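Local coordinates for protein racemase, putative (Roseobacter denitrificans, PDB 3TCS) that binds magnesium and is probably a lyase or racemase of the mandelate racemase/muconate lactonizing branch of the enolase superfamily, holding D-alanine in its barrel pocket, at residues B[240-243]-B[244-248]; B[264-267]-B[268-272]; B[179-182]-B[183-186]. All coordinates share one frame; numbering follows the deposited sequence.

How the contacts relate
Along the chain contact 3 comes first, then contact 1, then contact 2; all three are local contacts on outer helices of the enolase-like TIM barrel. Contact 3 forms the start of helix 184-196, contact 1 runs along helix 239-248 and contact 2 closes helix 262-270. The last two helices are successive crossovers sharing strand 252-255, and their contacts have centres about 13 Å apart. They touch directly: Lys-243 NZ lies 3.0 Å from Met-271 O, a probable hydrogen bond. Contact 3 stands apart, its centre about 22 Å from that of contact 1 and about 31 Å from that of contact 2. A magnesium ion sits at contact 1, distinct from the one in the D-alanine pocket.

Contact 1 (B[240-243]-B[244-248]); sequences AQTK and QVTDA. With MG (magnesium ion), chain K.
Gln-244 opens the second half of this helical stretch by giving its N-H to Ala-240 O at 3.1 Å, while its CB rests against Gln-241 O. Val-245 comes next, its CG2 packed 3.4 Å from Gln-241 O; its own N-H makes only a weak bond to that oxygen. Thr-246 N bonds nearly straight to Thr-242 O (2.9 Å, 172°), and Thr-246 OG1 is hydrogen-bonded to Ala-273 O. The carbonyl of Thr-246 points away from the bond its N-H makes, and its O binds a magnesium ion at 2.0 Å; four waters and Leu-249 O complete six ligands. Asp-247 N bonds to Lys-243 O at 2.8 Å, and its carboxylate meets the lysine chain from CG to NZ. A bend at the last lysine torsion (chi4 65°) brings NZ to 3.6 Å from Asp-247 OD2, a long i to i+4 salt bridge. The stronger partner of NZ is Met-271 O, which accepts a hydrogen bond and ties this helix to the end of the next. Helix 239-248 links parallel strands 229-231 and 252-255 in a beta-alpha-beta unit: Thr-242, Val-245 and Thr-246 pack on Val-253 of strand 252-255, while Val-245 and Ala-248 also touch helix 212-224.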
loop_
_atom_site.group_PDB
_atom_site.type_symbol
_atom_site.label_atom_id
_atom_site.label_comp_id
_atom_site.label_asym_id
_atom_site.label_seq_id
_atom_site.Cartn_x
_atom_site.Cartn_y
_atom_site.Cartn_z
ATOM N N ALA B 240 8.534 -7.585 15.075
ATOM C CA ALA B 240 9.096 -7.935 16.378
ATOM C C ALA B 240 8.401 -9.144 17.011
ATOM O O ALA B 240 9.048 -9.968 17.656
ATOM C CB ALA B 240 9.021 -6.733 17.317
ATOM N N GLN B 241 7.087 -9.243 16.835
ATOM C CA GLN B 241 6.334 -10.369 17.380
ATOM C C GLN B 241 6.777 -11.662 16.702
ATOM O O GLN B 241 7.049 -12.666 17.361
ATOM C CB GLN B 241 4.833 -10.167 17.159
ATOM C CG GLN B 241 4.177 -9.206 18.138
ATOM C CD GLN B 241 2.701 -9.018 17.853
ATOM O OE1 GLN B 241 2.004 -9.960 17.466
ATOM N NE2 GLN B 241 2.212 -7.801 18.055
ATOM N N THR B 242 6.846 -11.628 15.377
ATOM C CA THR B 242 7.268 -12.790 14.609
ATOM C C THR B 242 8.681 -13.213 15.020
ATOM O O THR B 242 8.963 -14.403 15.197
ATOM C CB THR B 242 7.254 -12.477 13.098
ATOM O OG1 THR B 242 5.935 -12.065 12.711
ATOM C CG2 THR B 242 7.668 -13.703 12.291
ATOM N N LYS B 243 9.566 -12.233 15.172
ATOM C CA LYS B 243 10.944 -12.505 15.551
ATOM C C LYS B 243 11.037 -13.201 16.906
ATOM O O LYS B 243 11.885 -14.067 17.107
ATOM C CB LYS B 243 11.747 -11.199 15.574
ATOM C CG LYS B 243 13.187 -11.356 16.043
ATOM C CD LYS B 243 13.934 -10.033 15.936
ATOM C CE LYS B 243 15.271 -10.074 16.660
ATOM N NZ LYS B 243 16.232 -11.029 16.051
ATOM N N GLN B 244 10.165 -12.822 17.834
ATOM C CA GLN B 244 10.160 -13.425 19.166
ATOM C C GLN B 244 9.888 -14.920 19.042
ATOM O O GLN B 244 10.515 -15.741 19.713
ATOM C CB GLN B 244 9.078 -12.782 20.033
ATOM C CG GLN B 244 9.215 -13.092 21.512
ATOM C CD GLN B 244 8.034 -12.598 22.317
ATOM O OE1 GLN B 244 7.501 -11.516 22.060
ATOM N NE2 GLN B 244 7.623 -13.383 23.307
ATOM N N VAL B 245 8.945 -15.264 18.172
ATOM C CA VAL B 245 8.579 -16.654 17.938
ATOM C C VAL B 245 9.751 -17.393 17.295
ATOM O O VAL B 245 10.146 -18.468 17.745
ATOM C CB VAL B 245 7.340 -16.744 17.021
ATOM C CG1 VAL B 245 6.944 -18.206 16.810
ATOM C CG2 VAL B 245 6.186 -15.967 17.643
ATOM N N THR B 246 10.300 -16.812 16.235
ATOM C CA THR B 246 11.437 -17.404 15.547
ATOM C C THR B 246 12.564 -17.687 16.549
ATOM O O THR B 246 13.143 -18.774 16.562
ATOM C CB THR B 246 11.963 -16.452 14.448
ATOM O OG1 THR B 246 10.928 -16.221 13.488
ATOM C CG2 THR B 246 13.178 -17.041 13.748
ATOM N N ASP B 247 12.859 -16.708 17.397
ATOM C CA ASP B 247 13.928 -16.863 18.379
ATOM C C ASP B 247 13.646 -17.930 19.434
ATOM O O ASP B 247 14.564 -18.622 19.879
ATOM C CB ASP B 247 14.219 -15.522 19.069
ATOM C CG ASP B 247 14.853 -14.501 18.126
ATOM O OD1 ASP B 247 15.413 -14.909 17.088
ATOM O OD2 ASP B 247 14.805 -13.292 18.428
ATOM N N ALA B 248 12.382 -18.078 19.821
ATOM C CA ALA B 248 12.004 -19.052 20.845
ATOM C C ALA B 248 11.859 -20.489 20.355
ATOM O O ALA B 248 12.106 -21.432 21.109
ATOM C CB ALA B 248 10.705 -18.615 21.515
HETATM MG MG MG K . 14.152 -20.423 15.904
HETATM O O HOH W 1 16.157 -13.243 15.109
HETATM O O HOH W 2 15.584 -20.228 17.324
HETATM O O HOH W 3 15.316 -22.145 15.024
HETATM O O HOH W 4 15.316 -19.285 14.508
HETATM O O HOH W 5 12.774 -20.788 14.234
#

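Contact 2 (B[264-267]-B[268-272]); sequences TWQR and MIDMR
Met-268, Ile-269 and Met-271 donate their backbone N-H groups to Thr-264, Trp-265 and Arg-267 O in regular i to i+4 bonds of 2.9 to 3.0 Å, carrying the helix to its last turn. On the buried side Met-268 lies alongside Trp-265, both side chains pointing the same way. A bend at chi3 (-54°) turns its methyl over the indole: CE stands 4.1 Å from the centroid of the six-membered ring, in a CH-pi contact toward the rim. The sulfur comes in obliquely, SD 3.7 Å from Trp-265 CZ3, making this a Met-aromatic pair as well. Ile-269 CD1 comes obliquely to the ring, 4.2 Å from Trp-265 CE3, and Trp-265 NE1 is hydrogen-bonded to Asp-259 O, which probably limits rotation of the ring. The indole packs between helix 262-270 and its neighbours, touching Val-277 of strand 276-277 and Val-293 of helix 287-300; the helix is the crossover of the beta-alpha-beta unit from strand 252-255 to strand 276-277. On another side Gln-266, bent at chi2, brings NE2 to Asp-270 OD1 at 3.0 Å. The carboxylate is met on its syn side, 27° out of plane, although the acceptor lies in the amide plane. Arg-272, with positive phi, ends the helix in a Schellman motif. Ile-269 O there accepts both Arg-272 N and, from the opposite face of the carbonyl plane, Arg-272 NH1 at 2.8 Å. Arg-267 extends outward to pack against Arg-267 of the second subunit.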
loop_
_atom_site.group_PDB
_atom_site.type_symbol
_atom_site.label_atom_id
_atom_site.label_comp_id
_atom_site.label_asym_id
_atom_site.label_seq_id
_atom_site.Cartn_x
_atom_site.Cartn_y
_atom_site.Cartn_z
ATOM N N THR B 264 10.861 -2.691 3.797
ATOM C CA THR B 264 10.346 -3.519 4.881
ATOM C C THR B 264 10.984 -4.903 4.760
ATOM O O THR B 264 11.313 -5.536 5.764
ATOM C CB THR B 264 8.811 -3.639 4.819
ATOM O OG1 THR B 264 8.231 -2.352 5.058
ATOM C CG2 THR B 264 8.304 -4.613 5.869
ATOM N N TRP B 265 11.150 -5.368 3.524
ATOM C CA TRP B 265 11.793 -6.653 3.281
ATOM C C TRP B 265 13.224 -6.595 3.823
ATOM O O TRP B 265 13.693 -7.532 4.476
ATOM C CB TRP B 265 11.832 -6.962 1.781
ATOM C CG TRP B 265 10.696 -7.812 1.330
ATOM C CD1 TRP B 265 9.668 -7.447 0.510
ATOM C CD2 TRP B 265 10.462 -9.178 1.688
ATOM N NE1 TRP B 265 8.805 -8.503 0.336
ATOM C CE2 TRP B 265 9.270 -9.579 1.048
ATOM C CE3 TRP B 265 11.145 -10.103 2.490
ATOM C CZ2 TRP B 265 8.742 -10.868 1.185
ATOM C CZ3 TRP B 265 10.620 -11.386 2.627
ATOM C CH2 TRP B 265 9.428 -11.754 1.975
ATOM N N GLN B 266 13.912 -5.489 3.552
ATOM C CA GLN B 266 15.282 -5.319 4.027
ATOM C C GLN B 266 15.321 -5.358 5.558
ATOM O O GLN B 266 16.211 -5.971 6.155
ATOM C CB GLN B 266 15.861 -3.989 3.533
ATOM C CG GLN B 266 17.354 -3.833 3.794
ATOM C CD GLN B 266 18.202 -4.651 2.840
ATOM O OE1 GLN B 266 18.231 -4.390 1.637
ATOM N NE2 GLN B 266 18.892 -5.651 3.373
ATOM N N ARG B 267 14.358 -4.700 6.197
ATOM C CA ARG B 267 14.307 -4.683 7.655
ATOM C C ARG B 267 14.048 -6.083 8.213
ATOM O O ARG B 267 14.701 -6.513 9.162
ATOM C CB ARG B 267 13.211 -3.736 8.138
ATOM C CG ARG B 267 13.178 -3.566 9.644
ATOM C CD ARG B 267 11.902 -2.879 10.099
ATOM N NE ARG B 267 11.851 -2.759 11.553
ATOM C CZ ARG B 267 10.733 -2.589 12.251
ATOM N NH1 ARG B 267 9.561 -2.520 11.631
ATOM N NH2 ARG B 267 10.788 -2.491 13.573
ATOM N N MET B 268 13.087 -6.786 7.617
ATOM C CA MET B 268 12.730 -8.141 8.052
ATOM C C MET B 268 13.927 -9.088 7.989
ATOM O O MET B 268 14.183 -9.861 8.919
ATOM C CB MET B 268 11.612 -8.703 7.164
ATOM C CG MET B 268 11.071 -10.056 7.618
ATOM S SD MET B 268 10.218 -10.954 6.293
ATOM C CE MET B 268 9.006 -9.723 5.768
ATOM N N ILE B 269 14.656 -9.029 6.884
ATOM C CA ILE B 269 15.814 -9.888 6.688
ATOM C C ILE B 269 16.994 -9.477 7.567
ATOM O O ILE B 269 17.637 -10.330 8.183
ATOM C CB ILE B 269 16.206 -9.913 5.190
ATOM C CG1 ILE B 269 15.087 -10.620 4.406
ATOM C CG2 ILE B 269 17.541 -10.629 4.994
ATOM C CD1 ILE B 269 15.263 -10.628 2.895
ATOM N N ASP B 270 17.260 -8.178 7.650
ATOM C CA ASP B 270 18.356 -7.683 8.478
ATOM C C ASP B 270 18.187 -8.103 9.940
ATOM O O ASP B 270 19.162 -8.464 10.605
ATOM C CB ASP B 270 18.436 -6.149 8.425
ATOM C CG ASP B 270 18.922 -5.622 7.082
ATOM O OD1 ASP B 270 19.299 -6.427 6.205
ATOM O OD2 ASP B 270 18.933 -4.383 6.906
ATOM N N MET B 271 16.953 -8.051 10.440
ATOM C CA MET B 271 16.686 -8.406 11.831
ATOM C C MET B 271 16.467 -9.903 12.035
ATOM O O MET B 271 16.274 -10.361 13.164
ATOM C CB MET B 271 15.470 -7.626 12.351
ATOM C CG MET B 271 14.128 -8.086 11.790
ATOM S SD MET B 271 12.762 -6.961 12.194
ATOM C CE MET B 271 12.360 -7.479 13.876
ATOM N N ARG B 272 16.507 -10.656 10.939
ATOM C CA ARG B 272 16.305 -12.101 10.973
ATOM C C ARG B 272 14.989 -12.449 11.674
ATOM O O ARG B 272 14.954 -13.302 12.563
ATOM C CB ARG B 272 17.475 -12.776 11.687
ATOM C CG ARG B 272 18.845 -12.470 11.076
ATOM C CD ARG B 272 19.032 -13.146 9.716
ATOM N NE ARG B 272 20.437 -13.136 9.301
ATOM C CZ ARG B 272 21.044 -12.132 8.676
ATOM N NH1 ARG B 272 20.377 -11.026 8.362
ATOM N NH2 ARG B 272 22.337 -12.225 8.387
#

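Contact 3 (B[179-182]-B[183-186]); sequences DEWP and GRTE
Asp-179 OD2 takes two bonds from Thr-185, one from the backbone N at 2.9 Å and one from OG1, also at 2.9 Å. The N-H comes straight in (163°) to the syn lone pair, whereas the hydroxyl reaches the oxygen from 38° above the carboxylate plane. Thus an acidic side chain from the loop binds a first-turn N-H of helix 184-196, where the helix dipole would probably favour its negative charge. A water bonded to Asp-179 OD2 also joins Gly-183 N and Glu-186 OE1, bridging two like-charged carboxylates, where its donated bonds would probably ease the repulsion. The other oxygen, OD1, accepts Glu-180 N at 2.7 Å and a second water, which leads to Arg-184 NH1. Arg-184 lays its extended chain across one face of the Trp-181 indole: CD sits 3.5 Å from the centroid of the six-membered ring, a CH-pi contact, and CB lies 3.5 Å from NE1. The guanidinium turns its edge to CH2, its plane 82° from the ring; with CZ 5.3 Å from the six-ring centroid, any cation-pi attraction is at most weak. In the backbone, a type II beta turn from Trp-181 to Arg-184 is closed by Arg-184 N to Trp-181 O at 3.1 Å, with Gly-183 at positive phi in the N-cap position. Farther out, Ile-145 O and Arg-169 O hold the guanidinium, Gly-171 N is bonded to Thr-185 OG1, and Arg-214 pairs with Glu-186. The turn therefore joins the loop following strand 165-169 to helix 184-196, whose Thr-185 and Glu-186 pack against helix 212-224.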
loop_
_atom_site.group_PDB
_atom_site.type_symbol
_atom_site.label_atom_id
_atom_site.label_comp_id
_atom_site.label_asym_id
_atom_site.label_seq_id
_atom_site.Cartn_x
_atom_site.Cartn_y
_atom_site.Cartn_z
ATOM N N ASP B 179 -9.233 -19.535 17.402
ATOM C CA ASP B 179 -9.128 -20.649 16.457
ATOM C C ASP B 179 -10.399 -20.704 15.603
ATOM O O ASP B 179 -11.398 -20.065 15.943
ATOM C CB ASP B 179 -8.967 -21.964 17.230
ATOM C CG ASP B 179 -8.246 -23.036 16.431
ATOM O OD1 ASP B 179 -8.192 -22.937 15.187
ATOM O OD2 ASP B 179 -7.735 -23.993 17.052
ATOM N N GLU B 180 -10.371 -21.451 14.500
ATOM C CA GLU B 180 -11.553 -21.563 13.635
ATOM C C GLU B 180 -12.706 -22.045 14.517
ATOM O O GLU B 180 -13.864 -21.671 14.323
ATOM C CB GLU B 180 -11.300 -22.551 12.495
ATOM C CG GLU B 180 -12.364 -22.523 11.400
ATOM C CD GLU B 180 -12.394 -21.204 10.629
ATOM O OE1 GLU B 180 -11.557 -20.319 10.900
ATOM O OE2 GLU B 180 -13.261 -21.051 9.744
ATOM N N TRP B 181 -12.364 -22.896 15.477
ATOM C CA TRP B 181 -13.297 -23.402 16.476
ATOM C C TRP B 181 -12.439 -24.015 17.571
ATOM O O TRP B 181 -11.308 -24.438 17.324
ATOM C CB TRP B 181 -14.308 -24.413 15.898
ATOM C CG TRP B 181 -13.771 -25.718 15.399
ATOM C CD1 TRP B 181 -13.284 -26.761 16.148
ATOM C CD2 TRP B 181 -13.707 -26.140 14.035
ATOM N NE1 TRP B 181 -12.925 -27.804 15.323
ATOM C CE2 TRP B 181 -13.174 -27.448 14.023
ATOM C CE3 TRP B 181 -14.051 -25.538 12.816
ATOM C CZ2 TRP B 181 -12.977 -28.166 12.837
ATOM C CZ3 TRP B 181 -13.857 -26.250 11.640
ATOM C CH2 TRP B 181 -13.323 -27.551 11.660
ATOM N N PRO B 182 -12.947 -24.039 18.806
ATOM C CA PRO B 182 -12.204 -24.596 19.936
ATOM C C PRO B 182 -11.544 -25.951 19.695
ATOM O O PRO B 182 -12.210 -26.936 19.372
ATOM C CB PRO B 182 -13.255 -24.638 21.042
ATOM C CG PRO B 182 -14.077 -23.412 20.738
ATOM C CD PRO B 182 -14.261 -23.531 19.243
ATOM N N GLY B 183 -10.221 -25.977 19.839
ATOM C CA GLY B 183 -9.465 -27.205 19.679
ATOM C C GLY B 183 -9.123 -27.692 18.282
ATOM O O GLY B 183 -8.503 -28.747 18.144
ATOM N N ARG B 184 -9.502 -26.954 17.245
ATOM C CA ARG B 184 -9.192 -27.405 15.894
ATOM C C ARG B 184 -7.690 -27.574 15.654
ATOM O O ARG B 184 -7.255 -28.580 15.101
ATOM C CB ARG B 184 -9.759 -26.445 14.845
ATOM C CG ARG B 184 -9.504 -26.930 13.419
ATOM C CD ARG B 184 -10.125 -26.022 12.376
ATOM N NE ARG B 184 -9.974 -26.576 11.032
ATOM C CZ ARG B 184 -8.839 -26.571 10.340
ATOM N NH1 ARG B 184 -7.741 -26.034 10.857
ATOM N NH2 ARG B 184 -8.796 -27.110 9.131
ATOM N N THR B 185 -6.897 -26.593 16.072
ATOM C CA THR B 185 -5.452 -26.666 15.868
ATOM C C THR B 185 -4.827 -27.810 16.659
ATOM O O THR B 185 -3.953 -28.519 16.151
ATOM C CB THR B 185 -4.772 -25.339 16.249
ATOM O OG1 THR B 185 -5.307 -24.286 15.435
ATOM C CG2 THR B 185 -3.263 -25.424 16.020
ATOM N N GLU B 186 -5.275 -27.991 17.899
ATOM C CA GLU B 186 -4.768 -29.064 18.743
ATOM C C GLU B 186 -5.027 -30.427 18.100
ATOM O O GLU B 186 -4.229 -31.352 18.241
ATOM C CB GLU B 186 -5.432 -29.028 20.126
ATOM C CG GLU B 186 -4.908 -27.957 21.075
ATOM C CD GLU B 186 -5.460 -26.571 20.796
ATOM O OE1 GLU B 186 -6.310 -26.420 19.891
ATOM O OE2 GLU B 186 -5.043 -25.627 21.500
HETATM O O HOH W 6 -7.598 -23.939 12.793
HETATM O O HOH W 7 -7.947 -24.169 19.700
#